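Local coordinates for protein HTH-type transcriptional repressor PhnF (Mycobacterium smegmatis, PDB 3F8M) that represses the phnDCE operon, which serves phosphate uptake, when phosphate is available in the cell, acting as a DNA-binding transcription factor, at residues R58-L61 and R65-R68; S166-I171 and L209-Y214; S226-R229 and T234-A237. All blocks are in the same frame, centred on the assembly; numbering follows the deposited sequence.

Interaction 1: R58-L61 and R65-R68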
ATOM      1  N   ARG A  58       8.423   9.267 -21.390  1.00 31.07           N
ATOM      2  CA  ARG A  58       7.269   8.959 -20.575  1.00 32.13           C
ATOM      3  C   ARG A  58       7.288   7.525 -19.996  1.00 31.86           C
ATOM      4  O   ARG A  58       6.900   7.326 -18.831  1.00 32.59           O
ATOM      5  CB  ARG A  58       5.980   9.273 -21.346  1.00 33.00           C
ATOM      6  CG  ARG A  58       4.763   8.989 -20.546  1.00 35.14           C
ATOM      7  CD  ARG A  58       3.784  10.131 -20.516  1.00 37.66           C
ATOM      8  NE  ARG A  58       2.660   9.670 -19.727  1.00 38.65           N
ATOM      9  CZ  ARG A  58       1.414   9.606 -20.180  1.00 40.42           C
ATOM     10  NH1 ARG A  58       1.118  10.052 -21.406  1.00 37.33           N
ATOM     11  NH2 ARG A  58       0.470   9.129 -19.386  1.00 37.67           N
ATOM     12  N   GLU A  59       7.801   6.564 -20.766  1.00 31.68           N
ATOM     13  CA  GLU A  59       7.949   5.175 -20.302  1.00 32.46           C
ATOM     14  C   GLU A  59       9.005   5.095 -19.182  1.00 32.41           C
ATOM     15  O   GLU A  59       8.814   4.399 -18.183  1.00 33.09           O
ATOM     16  CB  GLU A  59       8.324   4.247 -21.457  1.00 32.22           C
ATOM     17  CG  GLU A  59       7.201   4.094 -22.528  1.00 34.25           C
ATOM     18  CD  GLU A  59       7.668   3.359 -23.794  1.00 37.68           C
ATOM     19  OE1 GLU A  59       8.739   2.718 -23.737  1.00 37.63           O
ATOM     20  OE2 GLU A  59       6.981   3.437 -24.849  1.00 37.38           O
ATOM     21  N   LEU A  60      10.101   5.829 -19.351  1.00 31.57           N
ATOM     22  CA  LEU A  60      11.111   5.919 -18.301  1.00 31.52           C
ATOM     23  C   LEU A  60      10.544   6.524 -17.033  1.00 31.30           C
ATOM     24  O   LEU A  60      10.939   6.118 -15.923  1.00 31.61           O
ATOM     25  CB  LEU A  60      12.306   6.739 -18.782  1.00 30.75           C
ATOM     26  CG  LEU A  60      13.146   6.060 -19.859  1.00 30.06           C
ATOM     27  CD1 LEU A  60      14.094   7.064 -20.484  1.00 31.21           C
ATOM     28  CD2 LEU A  60      13.927   4.867 -19.301  1.00 32.98           C
ATOM     29  N   LEU A  61       9.641   7.499 -17.185  1.00 30.54           N
ATOM     30  CA  LEU A  61       9.073   8.203 -16.061  1.00 31.00           C
ATOM     31  C   LEU A  61       8.168   7.266 -15.274  1.00 32.03           C
ATOM     32  O   LEU A  61       8.198   7.240 -14.042  1.00 31.21           O
ATOM     33  CB  LEU A  61       8.279   9.423 -16.509  1.00 30.52           C
ATOM     34  CG  LEU A  61       7.822  10.413 -15.419  1.00 32.21           C
ATOM     35  CD1 LEU A  61       7.800  11.837 -15.980  1.00 33.55           C
ATOM     36  CD2 LEU A  61       6.453  10.079 -14.724  1.00 32.73           C
ATOM     37  N   ARG A  65      12.488   6.068 -13.462  1.00 31.32           N
ATOM     38  CA  ARG A  65      13.884   6.262 -13.779  1.00 29.69           C
ATOM     39  C   ARG A  65      14.234   7.704 -14.120  1.00 28.02           C
ATOM     40  O   ARG A  65      15.413   8.083 -14.101  1.00 26.76           O
ATOM     41  CB  ARG A  65      14.294   5.327 -14.912  1.00 30.48           C
ATOM     42  CG  ARG A  65      14.233   3.852 -14.526  1.00 33.00           C
ATOM     43  CD  ARG A  65      14.660   2.968 -15.672  1.00 37.02           C
ATOM     44  NE  ARG A  65      16.112   2.973 -15.824  1.00 40.07           N
ATOM     45  CZ  ARG A  65      16.763   2.575 -16.922  1.00 41.70           C
ATOM     46  NH1 ARG A  65      16.085   2.127 -17.983  1.00 38.71           N
ATOM     47  NH2 ARG A  65      18.100   2.619 -16.960  1.00 38.83           N
ATOM     48  N   VAL A  66      13.207   8.500 -14.429  1.00 26.71           N
ATOM     49  CA  VAL A  66      13.352   9.919 -14.692  1.00 25.95           C
ATOM     50  C   VAL A  66      12.181  10.627 -14.064  1.00 26.99           C
ATOM     51  O   VAL A  66      11.192   9.986 -13.649  1.00 26.95           O
ATOM     52  CB  VAL A  66      13.424  10.253 -16.231  1.00 25.92           C
ATOM     53  CG1 VAL A  66      14.557   9.502 -16.880  1.00 24.26           C
ATOM     54  CG2 VAL A  66      12.055  10.006 -16.941  1.00 25.22           C
ATOM     55  N   GLU A  67      12.268  11.946 -13.964  1.00 26.40           N
ATOM     56  CA  GLU A  67      11.155  12.707 -13.448  1.00 27.70           C
ATOM     57  C   GLU A  67      11.181  14.087 -14.090  1.00 28.67           C
ATOM     58  O   GLU A  67      12.206  14.467 -14.635  1.00 27.72           O
ATOM     59  CB  GLU A  67      11.261  12.832 -11.930  1.00 27.88           C
ATOM     60  CG  GLU A  67      12.283  13.831 -11.433  1.00 30.09           C
ATOM     61  CD  GLU A  67      12.564  13.615  -9.957  1.00 35.71           C
ATOM     62  OE1 GLU A  67      11.827  12.835  -9.304  1.00 37.59           O
ATOM     63  OE2 GLU A  67      13.525  14.201  -9.459  1.00 37.60           O
ATOM     64  N   ARG A  68      10.064  14.819 -14.030  1.00 29.69           N
ATOM     65  CA  ARG A  68      10.025  16.184 -14.551  1.00 31.50           C
ATOM     66  C   ARG A  68      10.541  17.196 -13.532  1.00 32.76           C
ATOM     67  O   ARG A  68      10.345  17.037 -12.330  1.00 32.45           O
ATOM     68  CB  ARG A  68       8.614  16.569 -14.991  1.00 31.28           C
ATOM     69  CG  ARG A  68       7.986  15.589 -15.989  1.00 34.08           C
ATOM     70  CD  ARG A  68       8.321  15.894 -17.452  1.00 38.49           C
ATOM     71  NE  ARG A  68       7.392  15.175 -18.337  1.00 44.50           N
ATOM     72  CZ  ARG A  68       7.705  14.140 -19.121  1.00 45.30           C
ATOM     73  NH1 ARG A  68       8.945  13.668 -19.186  1.00 45.69           N
ATOM     74  NH2 ARG A  68       6.766  13.574 -19.870  1.00 46.06           N
TER
HETATM   75  O   HOH W   1       9.305   9.216 -11.867  1.00 32.85           O
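Over one face of the Arg-68 guanidinium lies the methyl CD1 of Leu-61, offset toward the rim of the group and 3.8 Å above its plane. The same methyl touches CG, nearer the backbone of Arg-68. A bend at chi2 (-87°) folds the arginine back over the leucine, and the two side chains meet at about a right angle. Arg-68 NH1 also makes a weak hydrogen bond with Thr-73 of strand 72-75. The Arg-65 guanidinium meets Leu-60 obliquely, with NH1 3.7 Å from CD2. Its charge is paired with Asp-24 on helix 15-29, which Leu-60 also packs against.

The segments are the end of helix 50-62 and the start of strand 66-69, the first strand of the wing in this winged helix-turn-helix domain. The chain turns sharply between them. Arg-65 N donates to Leu-60 O at 2.9 Å. A water then bridges the next pair of carbonyls, donating to both Leu-61 O and Val-66 O.

Val-66 packs its CG2 against the helix, 3.8 Å from CB of Leu-60 and equally far from CB of Leu-61. It comes closer to the helix backbone, 3.5 Å from Leu-61 N. The same helix reaches the second subunit, where Arg-58 forms a salt bridge with Asp-113 of that subunit.

Interaction 2: S166-I171 and L209-Y214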
ATOM      1  N   SER A 166      18.510 -12.824   3.641  1.00 20.93           N
ATOM      2  CA  SER A 166      17.051 -12.950   3.783  1.00 21.24           C
ATOM      3  C   SER A 166      16.711 -13.847   4.988  1.00 21.32           C
ATOM      4  O   SER A 166      17.125 -15.008   5.050  1.00 20.47           O
ATOM      5  CB  SER A 166      16.435 -13.519   2.495  1.00 21.27           C
ATOM      6  OG  SER A 166      15.167 -14.070   2.762  1.00 21.88           O
ATOM      7  N   LEU A 167      15.940 -13.310   5.941  1.00 20.40           N
ATOM      8  CA  LEU A 167      15.450 -14.132   7.050  1.00 18.70           C
ATOM      9  C   LEU A 167      14.471 -15.202   6.522  1.00 19.24           C
ATOM     10  O   LEU A 167      14.416 -16.343   7.052  1.00 18.88           O
ATOM     11  CB  LEU A 167      14.738 -13.249   8.098  1.00 18.50           C
ATOM     12  CG  LEU A 167      14.216 -13.935   9.354  1.00 18.85           C
ATOM     13  CD1 LEU A 167      15.338 -14.674  10.149  1.00 20.29           C
ATOM     14  CD2 LEU A 167      13.502 -12.915  10.235  1.00 18.32           C
ATOM     15  N   TYR A 168      13.715 -14.873   5.469  1.00 18.46           N
ATOM     16  CA  TYR A 168      12.761 -15.866   4.965  1.00 20.17           C
ATOM     17  C   TYR A 168      13.490 -17.108   4.426  1.00 19.41           C
ATOM     18  O   TYR A 168      13.048 -18.253   4.624  1.00 18.99           O
ATOM     19  CB  TYR A 168      11.890 -15.238   3.874  1.00 19.13           C
ATOM     20  CG  TYR A 168      10.761 -14.360   4.400  1.00 22.27           C
ATOM     21  CD1 TYR A 168      10.805 -13.797   5.677  1.00 21.31           C
ATOM     22  CD2 TYR A 168       9.664 -14.053   3.591  1.00 25.11           C
ATOM     23  CE1 TYR A 168       9.774 -12.998   6.155  1.00 23.03           C
ATOM     24  CE2 TYR A 168       8.644 -13.222   4.052  1.00 27.43           C
ATOM     25  CZ  TYR A 168       8.697 -12.717   5.336  1.00 26.57           C
ATOM     26  OH  TYR A 168       7.657 -11.932   5.788  1.00 27.73           O
ATOM     27  N   ALA A 169      14.631 -16.891   3.790  1.00 19.82           N
ATOM     28  CA  ALA A 169      15.428 -18.027   3.267  1.00 20.63           C
ATOM     29  C   ALA A 169      15.963 -18.872   4.425  1.00 21.55           C
ATOM     30  O   ALA A 169      15.947 -20.110   4.380  1.00 20.60           O
ATOM     31  CB  ALA A 169      16.580 -17.519   2.372  1.00 21.92           C
ATOM     32  N   GLU A 170      16.387 -18.197   5.487  1.00 20.43           N
ATOM     33  CA  GLU A 170      16.860 -18.906   6.672  1.00 20.94           C
ATOM     34  C   GLU A 170      15.758 -19.715   7.321  1.00 20.30           C
ATOM     35  O   GLU A 170      15.981 -20.848   7.758  1.00 20.15           O
ATOM     36  CB  GLU A 170      17.486 -17.932   7.683  1.00 20.32           C
ATOM     37  CG  GLU A 170      17.775 -18.579   9.066  1.00 21.26           C
ATOM     38  CD  GLU A 170      18.974 -19.521   9.029  1.00 25.10           C
ATOM     39  OE1 GLU A 170      19.778 -19.381   8.095  1.00 24.90           O
ATOM     40  OE2 GLU A 170      19.123 -20.360   9.941  1.00 24.69           O
ATOM     41  N   ILE A 171      14.577 -19.127   7.420  1.00 19.09           N
ATOM     42  CA  ILE A 171      13.445 -19.844   7.986  1.00 19.34           C
ATOM     43  C   ILE A 171      13.042 -21.035   7.094  1.00 19.57           C
ATOM     44  O   ILE A 171      12.799 -22.150   7.599  1.00 20.03           O
ATOM     45  CB  ILE A 171      12.271 -18.882   8.368  1.00 18.83           C
ATOM     46  CG1 ILE A 171      12.670 -18.026   9.565  1.00 18.95           C
ATOM     47  CG2 ILE A 171      10.938 -19.698   8.648  1.00 20.24           C
ATOM     48  CD1 ILE A 171      11.721 -16.845   9.956  1.00 19.85           C
ATOM     49  N   LEU A 209       3.683  -1.223   7.192  1.00 17.13           N
ATOM     50  CA  LEU A 209       3.105  -2.537   6.985  1.00 18.29           C
ATOM     51  C   LEU A 209       3.243  -3.370   8.229  1.00 18.13           C
ATOM     52  O   LEU A 209       4.288  -3.359   8.852  1.00 17.60           O
ATOM     53  CB  LEU A 209       3.813  -3.293   5.863  1.00 20.13           C
ATOM     54  CG  LEU A 209       3.234  -2.886   4.522  1.00 23.83           C
ATOM     55  CD1 LEU A 209       3.811  -1.540   4.185  1.00 26.27           C
ATOM     56  CD2 LEU A 209       3.545  -3.906   3.479  1.00 27.30           C
ATOM     57  N   ASN A 210       2.196  -4.107   8.546  1.00 18.95           N
ATOM     58  CA  ASN A 210       2.237  -5.086   9.631  1.00 20.21           C
ATOM     59  C   ASN A 210       1.868  -6.419   9.084  1.00 20.26           C
ATOM     60  O   ASN A 210       0.822  -6.551   8.444  1.00 22.13           O
ATOM     61  CB  ASN A 210       1.267  -4.672  10.746  1.00 20.66           C
ATOM     62  CG  ASN A 210       1.877  -3.657  11.634  1.00 24.00           C
ATOM     63  OD1 ASN A 210       2.872  -3.948  12.320  1.00 24.89           O
ATOM     64  ND2 ASN A 210       1.381  -2.421  11.557  1.00 27.48           N
ATOM     65  N   ARG A 211       2.735  -7.416   9.297  1.00 19.21           N
ATOM     66  CA  ARG A 211       2.527  -8.752   8.748  1.00 20.66           C
ATOM     67  C   ARG A 211       2.568  -9.818   9.816  1.00 20.86           C
ATOM     68  O   ARG A 211       3.367  -9.728  10.733  1.00 19.53           O
ATOM     69  CB  ARG A 211       3.618  -9.073   7.745  1.00 20.69           C
ATOM     70  CG  ARG A 211       3.748 -10.572   7.437  1.00 21.77           C
ATOM     71  CD  ARG A 211       4.622 -10.821   6.230  1.00 26.03           C
ATOM     72  NE  ARG A 211       4.105 -10.185   5.016  1.00 28.31           N
ATOM     73  CZ  ARG A 211       4.611 -10.411   3.807  1.00 32.82           C
ATOM     74  NH1 ARG A 211       5.637 -11.248   3.657  1.00 32.26           N
ATOM     75  NH2 ARG A 211       4.097  -9.818   2.746  1.00 36.27           N
ATOM     76  N   VAL A 212       1.703 -10.817   9.701  1.00 21.57           N
ATOM     77  CA  VAL A 212       1.869 -12.065  10.427  1.00 22.43           C
ATOM     78  C   VAL A 212       1.976 -13.119   9.332  1.00 22.68           C
ATOM     79  O   VAL A 212       1.173 -13.119   8.377  1.00 24.19           O
ATOM     80  CB  VAL A 212       0.700 -12.411  11.370  1.00 22.24           C
ATOM     81  CG1 VAL A 212       1.041 -13.647  12.198  1.00 23.54           C
ATOM     82  CG2 VAL A 212       0.371 -11.210  12.296  1.00 23.66           C
ATOM     83  N   SER A 213       2.956 -14.006   9.478  1.00 21.91           N
ATOM     84  CA  SER A 213       3.156 -15.102   8.545  1.00 22.21           C
ATOM     85  C   SER A 213       2.888 -16.400   9.259  1.00 22.32           C
ATOM     86  O   SER A 213       3.165 -16.529  10.461  1.00 22.99           O
ATOM     87  CB  SER A 213       4.594 -15.133   8.001  1.00 22.36           C
ATOM     88  OG  SER A 213       4.921 -13.943   7.355  1.00 21.29           O
ATOM     89  N   TYR A 214       2.382 -17.359   8.486  1.00 23.35           N
ATOM     90  CA  TYR A 214       1.965 -18.651   8.960  1.00 24.37           C
ATOM     91  C   TYR A 214       2.560 -19.760   8.079  1.00 23.90           C
ATOM     92  O   TYR A 214       2.686 -19.616   6.852  1.00 24.97           O
ATOM     93  CB  TYR A 214       0.430 -18.757   8.925  1.00 25.29           C
ATOM     94  CG  TYR A 214      -0.276 -17.717   9.779  1.00 24.07           C
ATOM     95  CD1 TYR A 214      -0.530 -17.965  11.116  1.00 25.57           C
ATOM     96  CD2 TYR A 214      -0.666 -16.502   9.230  1.00 26.62           C
ATOM     97  CE1 TYR A 214      -1.166 -17.002  11.906  1.00 30.11           C
ATOM     98  CE2 TYR A 214      -1.296 -15.540   9.990  1.00 27.74           C
ATOM     99  CZ  TYR A 214      -1.547 -15.800  11.312  1.00 27.15           C
ATOM    100  OH  TYR A 214      -2.177 -14.854  12.043  1.00 31.47           O
TER
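Tyr-168 reaches from helix 167-173 to Arg-211 on strand 206-214. Its CB points toward the strand, although the two backbones stay far apart: the closest CA atoms, those of Tyr-168 and Ser-213, are 10.3 Å from each other. From CG onward the ring spans most of the gap, and it is stacked with Phe-178. Contact with the strand begins at the far edge, where CE2 lies 3.6 Å from Arg-211 NH1. CZ follows, 3.8 Å from the same nitrogen.

The hydroxyl carries the main link. Arg-211 NH1 donates to Tyr-168 OH at 3.0 Å, with an N-H...O angle of 148°. OH also sits against the arginine methylene, 3.3 Å from Arg-211 CD. Ring and guanidinium are nearly coplanar, 29° apart, and meet edge to edge, neither covering the other. The hydroxyl oxygen itself lies somewhat out of the guanidinium plane. The arginine chain leaves the strand extended and bends at chi3 (-60°), which brings NH1 round to the hydroxyl. Its NH2 is held by a salt bridge to Asp-183 and a hydrogen bond to Gly-85 O. These probably fix the rotation of the guanidinium. Ser-213 OG is 3.7 Å from Tyr-168 OH. It is hydrogen-bonded to Glu-222, which also makes a weak bond to the tyrosine hydroxyl.

At the start of the helix Ser-166 is the N-cap: Ala-169 N donates to Ser-166 OG at 3.0 Å. The contact is a buried polar network between a short helix and the antiparallel sheet beside it, within the UTRA domain. In HutC-type GntR regulators this domain generally binds small effector molecules; a like role here is inferred.

Interaction 3: S226-R229 and T234-A237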
ATOM      1  N   SER A 226       7.179  -3.105   9.153  1.00 17.89           N
ATOM      2  CA  SER A 226       8.157  -2.508   8.247  1.00 17.61           C
ATOM      3  C   SER A 226       7.730  -1.054   8.016  1.00 16.91           C
ATOM      4  O   SER A 226       6.578  -0.821   7.663  1.00 19.35           O
ATOM      5  CB  SER A 226       8.171  -3.280   6.947  1.00 19.31           C
ATOM      6  OG  SER A 226       8.263  -4.685   7.180  1.00 24.69           O
ATOM      7  N   LEU A 227       8.613  -0.094   8.288  1.00 17.59           N
ATOM      8  CA  LEU A 227       8.316   1.306   8.075  1.00 17.25           C
ATOM      9  C   LEU A 227       9.214   1.749   6.915  1.00 18.00           C
ATOM     10  O   LEU A 227      10.443   1.755   7.060  1.00 17.68           O
ATOM     11  CB  LEU A 227       8.586   2.111   9.342  1.00 18.02           C
ATOM     12  CG  LEU A 227       8.267   3.609   9.288  1.00 17.66           C
ATOM     13  CD1 LEU A 227       6.765   3.841   9.563  1.00 21.48           C
ATOM     14  CD2 LEU A 227       9.146   4.449  10.242  1.00 20.36           C
ATOM     15  N   TYR A 228       8.604   2.078   5.762  1.00 17.71           N
ATOM     16  CA  TYR A 228       9.364   2.403   4.546  1.00 17.74           C
ATOM     17  C   TYR A 228       9.135   3.864   4.162  1.00 18.83           C
ATOM     18  O   TYR A 228       8.021   4.350   4.308  1.00 19.24           O
ATOM     19  CB  TYR A 228       8.845   1.561   3.391  1.00 18.34           C
ATOM     20  CG  TYR A 228       9.177   0.073   3.378  1.00 21.29           C
ATOM     21  CD1 TYR A 228      10.437  -0.357   2.963  1.00 26.64           C
ATOM     22  CD2 TYR A 228       8.230  -0.886   3.731  1.00 23.50           C
ATOM     23  CE1 TYR A 228      10.757  -1.713   2.918  1.00 31.20           C
ATOM     24  CE2 TYR A 228       8.538  -2.275   3.686  1.00 27.58           C
ATOM     25  CZ  TYR A 228       9.805  -2.657   3.277  1.00 32.09           C
ATOM     26  OH  TYR A 228      10.182  -3.981   3.204  1.00 38.35           O
ATOM     27  N   ARG A 229      10.178   4.539   3.680  1.00 18.68           N
ATOM     28  CA  ARG A 229      10.016   5.919   3.159  1.00 19.58           C
ATOM     29  C   ARG A 229       9.200   5.836   1.890  1.00 18.65           C
ATOM     30  O   ARG A 229       9.538   5.083   0.980  1.00 17.94           O
ATOM     31  CB  ARG A 229      11.380   6.539   2.839  1.00 18.33           C
ATOM     32  CG  ARG A 229      12.207   6.927   4.064  1.00 21.18           C
ATOM     33  CD  ARG A 229      13.584   7.437   3.611  1.00 24.22           C
ATOM     34  NE  ARG A 229      13.418   8.614   2.737  1.00 23.93           N
ATOM     35  CZ  ARG A 229      14.022   9.780   2.946  1.00 26.43           C
ATOM     36  NH1 ARG A 229      14.826   9.935   3.989  1.00 27.92           N
ATOM     37  NH2 ARG A 229      13.829  10.799   2.104  1.00 24.87           N
ATOM     38  N   THR A 234       7.662   1.458  -3.733  1.00 19.82           N
ATOM     39  CA  THR A 234       6.342   1.214  -4.312  1.00 21.25           C
ATOM     40  C   THR A 234       5.979  -0.220  -4.069  1.00 22.16           C
ATOM     41  O   THR A 234       6.817  -1.089  -4.252  1.00 23.15           O
ATOM     42  CB  THR A 234       6.346   1.451  -5.838  1.00 20.13           C
ATOM     43  OG1 THR A 234       6.679   2.810  -6.082  1.00 22.34           O
ATOM     44  CG2 THR A 234       5.018   1.165  -6.423  1.00 20.17           C
ATOM     45  N   PHE A 235       4.736  -0.489  -3.679  1.00 23.79           N
ATOM     46  CA  PHE A 235       4.255  -1.858  -3.620  1.00 26.12           C
ATOM     47  C   PHE A 235       3.356  -2.187  -4.784  1.00 27.65           C
ATOM     48  O   PHE A 235       2.579  -1.348  -5.212  1.00 28.12           O
ATOM     49  CB  PHE A 235       3.528  -2.103  -2.307  1.00 26.99           C
ATOM     50  CG  PHE A 235       4.441  -2.112  -1.130  1.00 29.83           C
ATOM     51  CD1 PHE A 235       5.271  -3.208  -0.897  1.00 30.88           C
ATOM     52  CD2 PHE A 235       4.510  -1.030  -0.294  1.00 31.21           C
ATOM     53  CE1 PHE A 235       6.129  -3.215   0.165  1.00 32.14           C
ATOM     54  CE2 PHE A 235       5.383  -1.026   0.769  1.00 34.01           C
ATOM     55  CZ  PHE A 235       6.186  -2.124   1.001  1.00 34.03           C
ATOM     56  N   THR A 236       3.488  -3.402  -5.297  1.00 28.87           N
ATOM     57  CA  THR A 236       2.673  -3.902  -6.389  1.00 30.56           C
ATOM     58  C   THR A 236       1.987  -5.182  -5.931  1.00 32.31           C
ATOM     59  O   THR A 236       2.532  -5.952  -5.131  1.00 32.01           O
ATOM     60  CB  THR A 236       3.487  -4.231  -7.654  1.00 30.73           C
ATOM     61  OG1 THR A 236       4.246  -5.421  -7.427  1.00 29.70           O
ATOM     62  CG2 THR A 236       4.435  -3.080  -8.045  1.00 28.69           C
ATOM     63  N   ALA A 237       0.781  -5.401  -6.431  1.00 33.29           N
ATOM     64  CA  ALA A 237      -0.003  -6.540  -6.003  1.00 35.25           C
ATOM     65  C   ALA A 237      -0.814  -6.992  -7.184  1.00 36.63           C
ATOM     66  O   ALA A 237      -1.582  -6.212  -7.773  1.00 36.81           O
ATOM     67  CB  ALA A 237      -0.878  -6.177  -4.807  1.00 34.94           C
TER
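The aromatic contact joins Tyr-228 and Phe-235. It is an offset edge-to-face pair, with the edge of Phe-235 turned toward the face of Tyr-228. The planes are inclined at 72° and the ring centroids are 5.4 Å apart. Phe-235 leads with CZ, which lies 3.6 Å from both CD2 and CE2 of Tyr-228. It thus meets one side of the tyrosine ring and not its centre. CE2 of Phe-235 follows at 4.1 Å from Tyr-228 CD2. With CG of Phe-235 anti to the carbonyl carbon (chi1 -70°), the end of the ring comes nearer to Tyr-228 than the direction of its CB would suggest.

These two rings bring together two separate sheets. Tyr-228 belongs to strand 220-229 of the antiparallel sheet of the UTRA domain. Phe-235 is on strand 233-240, which pairs in parallel with strand 80-83. Phe-235, Thr-236 and Ala-237 also pair antiparallel with a strand of the second subunit, so the sheet continues across the dimer interface.

Further apolar packing comes from Phe-207, which makes another edge-to-face contact with Phe-235.

The polar end of the tyrosine turns to strand 80-83, where Tyr-228 OH makes a weak hydrogen bond with Gln-82 NE2.

How the interactions relate
The three contacts follow one another along the chain. Interaction 1 is in the N-terminal winged helix-turn-helix domain. Interaction 2 lies in the UTRA domain, with its centre about 33 Å from that of interaction 1 and on the opposite side of the chain's centre. Interaction 3 lies between them, about 20 Å from interaction 1 and about 15 Å from interaction 2, centre to centre. Strands 206-214 and 220-229 are neighbours in the antiparallel sheet, and Leu-209 packs on Phe-235. Interaction 1 belongs to the DNA-binding part and touches neither of the others. Interactions 2 and 3 form one continuous region around the UTRA sheet, and interaction 3 reaches the dimer interface.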